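Spherulin-3A (Physarum polycephalum, PDB 1HDF) is a calcium-binding structural protein of the beta/gamma-crystallin family, built as a single domain of two Greek key motifs. Local coordinates at residues S49-P54 / S76-D81. Sequence-based numbering, arbitrary orientation.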
ATOM      1  N   SER A  49     -26.384   1.211  -4.677  1.00 11.93           N
ATOM      2  CA  SER A  49     -26.011   0.616  -5.964  1.00 11.63           C
ATOM      3  C   SER A  49     -24.490   0.676  -6.155  1.00 11.55           C
ATOM      4  O   SER A  49     -23.818   1.546  -5.599  1.00 12.59           O
ATOM      5  CB  SER A  49     -26.721   1.321  -7.131  1.00 11.02           C
ATOM      6  OG  SER A  49     -26.331   2.676  -7.244  1.00 12.15           O
ATOM      7  N   VAL A  50     -23.950  -0.248  -6.947  1.00 11.53           N
ATOM      8  CA  VAL A  50     -22.504  -0.313  -7.156  1.00  9.22           C
ATOM      9  C   VAL A  50     -22.067  -0.682  -8.577  1.00  9.42           C
ATOM     10  O   VAL A  50     -22.785  -1.355  -9.307  1.00  9.21           O
ATOM     11  CB  VAL A  50     -21.867  -1.353  -6.190  1.00  8.44           C
ATOM     12  CG1 VAL A  50     -20.344  -1.338  -6.314  1.00  7.39           C
ATOM     13  CG2 VAL A  50     -22.300  -1.073  -4.765  1.00  8.73           C
ATOM     14  N   LYS A  51     -20.869  -0.236  -8.948  1.00  8.52           N
ATOM     15  CA  LYS A  51     -20.275  -0.537 -10.240  1.00  8.23           C
ATOM     16  C   LYS A  51     -18.811  -0.895 -10.001  1.00  8.50           C
ATOM     17  O   LYS A  51     -18.082  -0.145  -9.350  1.00 10.73           O
ATOM     18  CB  LYS A  51     -20.352   0.669 -11.175  1.00  7.76           C
ATOM     19  CG  LYS A  51     -21.716   0.940 -11.767  1.00  7.31           C
ATOM     20  CD  LYS A  51     -21.637   2.115 -12.722  1.00  6.03           C
ATOM     21  CE  LYS A  51     -22.898   2.245 -13.575  1.00  6.40           C
ATOM     22  NZ  LYS A  51     -22.812   3.421 -14.501  1.00  5.10           N
ATOM     23  N   VAL A  52     -18.380  -2.038 -10.522  1.00  8.21           N
ATOM     24  CA  VAL A  52     -16.995  -2.471 -10.354  1.00  8.91           C
ATOM     25  C   VAL A  52     -16.298  -2.501 -11.713  1.00 10.21           C
ATOM     26  O   VAL A  52     -16.821  -3.060 -12.690  1.00  9.42           O
ATOM     27  CB  VAL A  52     -16.910  -3.875  -9.695  1.00  8.35           C
ATOM     28  CG1 VAL A  52     -15.467  -4.169  -9.289  1.00 10.35           C
ATOM     29  CG2 VAL A  52     -17.818  -3.943  -8.471  1.00  8.48           C
ATOM     30  N   GLY A  53     -15.112  -1.899 -11.768  1.00 10.86           N
ATOM     31  CA  GLY A  53     -14.372  -1.835 -13.015  1.00 11.02           C
ATOM     32  C   GLY A  53     -13.784  -3.146 -13.495  1.00 12.06           C
ATOM     33  O   GLY A  53     -13.852  -4.158 -12.795  1.00 11.48           O
ATOM     34  N   PRO A  54     -13.200  -3.157 -14.705  1.00 13.25           N
ATOM     35  CA  PRO A  54     -12.597  -4.374 -15.261  1.00 14.48           C
ATOM     36  C   PRO A  54     -11.426  -4.855 -14.407  1.00 15.59           C
ATOM     37  O   PRO A  54     -10.846  -4.072 -13.643  1.00 14.88           O
ATOM     38  CB  PRO A  54     -12.164  -3.942 -16.667  1.00 14.26           C
ATOM     39  CG  PRO A  54     -11.905  -2.467 -16.510  1.00 14.18           C
ATOM     40  CD  PRO A  54     -13.075  -2.031 -15.649  1.00 13.43           C
ATOM     41  N   SER A  76     -16.189  -5.728 -13.779  1.00 13.70           N
ATOM     42  CA  SER A  76     -17.155  -5.206 -14.740  1.00 12.81           C
ATOM     43  C   SER A  76     -18.587  -5.596 -14.402  1.00 12.62           C
ATOM     44  O   SER A  76     -19.345  -6.027 -15.270  1.00 12.19           O
ATOM     45  CB  SER A  76     -16.806  -5.705 -16.147  1.00 14.00           C
ATOM     46  OG  SER A  76     -15.457  -5.416 -16.489  1.00 14.96           O
ATOM     47  N   SER A  77     -18.965  -5.447 -13.141  1.00 11.58           N
ATOM     48  CA  SER A  77     -20.317  -5.792 -12.736  1.00 11.15           C
ATOM     49  C   SER A  77     -20.976  -4.610 -12.051  1.00 11.89           C
ATOM     50  O   SER A  77     -20.328  -3.619 -11.737  1.00 10.06           O
ATOM     51  CB  SER A  77     -20.295  -6.959 -11.758  1.00 10.56           C
ATOM     52  OG  SER A  77     -19.855  -6.509 -10.490  1.00  9.86           O
ATOM     53  N   GLN A  78     -22.275  -4.735 -11.813  1.00 12.94           N
ATOM     54  CA  GLN A  78     -23.035  -3.704 -11.126  1.00 14.45           C
ATOM     55  C   GLN A  78     -24.306  -4.260 -10.534  1.00 15.11           C
ATOM     56  O   GLN A  78     -24.893  -5.202 -11.067  1.00 16.35           O
ATOM     57  CB  GLN A  78     -23.399  -2.571 -12.072  1.00 16.01           C
ATOM     58  CG  GLN A  78     -23.525  -2.993 -13.502  1.00 17.48           C
ATOM     59  CD  GLN A  78     -22.417  -2.408 -14.316  1.00 17.65           C
ATOM     60  OE1 GLN A  78     -22.246  -1.185 -14.341  1.00 15.21           O
ATOM     61  NE2 GLN A  78     -21.640  -3.262 -14.984  1.00 18.05           N
ATOM     62  N   VAL A  79     -24.722  -3.671  -9.422  1.00 14.76           N
ATOM     63  CA  VAL A  79     -25.947  -4.071  -8.749  1.00 15.09           C
ATOM     64  C   VAL A  79     -26.755  -2.785  -8.591  1.00 15.67           C
ATOM     65  O   VAL A  79     -26.309  -1.839  -7.930  1.00 16.71           O
ATOM     66  CB  VAL A  79     -25.640  -4.722  -7.378  1.00 14.94           C
ATOM     67  CG1 VAL A  79     -24.513  -3.976  -6.688  1.00 14.55           C
ATOM     68  CG2 VAL A  79     -26.891  -4.730  -6.505  1.00 14.07           C
ATOM     69  N   THR A  80     -27.925  -2.743  -9.227  1.00 15.15           N
ATOM     70  CA  THR A  80     -28.773  -1.549  -9.192  1.00 15.13           C
ATOM     71  C   THR A  80     -29.474  -1.339  -7.863  1.00 13.17           C
ATOM     72  O   THR A  80     -29.890  -0.231  -7.544  1.00 12.02           O
ATOM     73  CB  THR A  80     -29.857  -1.580 -10.287  1.00 14.82           C
ATOM     74  OG1 THR A  80     -30.790  -2.627  -9.997  1.00 15.86           O
ATOM     75  CG2 THR A  80     -29.242  -1.818 -11.649  1.00 16.25           C
ATOM     76  N   ASP A  81     -29.611  -2.410  -7.095  1.00 13.10           N
ATOM     77  CA  ASP A  81     -30.264  -2.328  -5.795  1.00 13.41           C
ATOM     78  C   ASP A  81     -29.624  -3.347  -4.850  1.00 13.15           C
ATOM     79  O   ASP A  81     -29.791  -4.556  -5.022  1.00 13.11           O
ATOM     80  CB  ASP A  81     -31.753  -2.617  -5.955  1.00 12.96           C
ATOM     81  CG  ASP A  81     -32.533  -2.370  -4.688  1.00 13.13           C
ATOM     82  OD1 ASP A  81     -31.976  -2.574  -3.591  1.00 12.27           O
ATOM     83  OD2 ASP A  81     -33.714  -1.984  -4.789  1.00 15.20           O
TER
HETATM   84  O   HOH W   1     -19.305  -1.338 -13.895  1.00 24.07           O
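Val50 and Val79 sit directly opposite each other as a hydrogen-bonded pair of an antiparallel strand pairing, trading two backbone bonds: Val50 N to Val79 O and Val79 N to Val50 O, each 3.0 Å. Their side chains meet on the same face of the sheet, where Val79 CG1 lies 3.8 Å from Val50 CB. That methyl stands between its own backbone N and carbonyl carbon (chi1 40°), which sets it against Val50 CB. Further along this face, Val52 CG2 packs against Ser77 OG, a hydroxyl already hydrogen-bonded to Glu74 O. In the backbone of the same pair Val52 N donates to Ser77 O in a nearly straight bond of 2.8 Å (N-H...O angle 171°), whereas the return bond from Ser77 N to Val52 O is weak. The pairing ends with Ser76 N bonding Gly53 O at 3.0 Å from above the carbonyl plane.

On the other face Lys51 and Gln78 form the non-hydrogen-bonded pair. The lysine's extended chain runs past the amide oxygen, its CG 3.4 Å from Gln78 OE1; the glutamine bends at chi2 (-111°) to bring that oxygen alongside the aliphatic chain. Lys51 NZ is hydrogen-bonded to Asn9 OD1 in the N-terminal arm, and the lysine also makes a cation-pi contact with Phe23.

Strand 77-79 is the outermost strand of its sheet within the chain, and strand 49-52 joins it to strand 15-18 through backbone hydrogen bonds of Ser49 with Tyr18 and Lys51 with Phe16. Val50 and Val52 both reach Leu73 of strand 70-73, linking the two sheets of the crystallin fold.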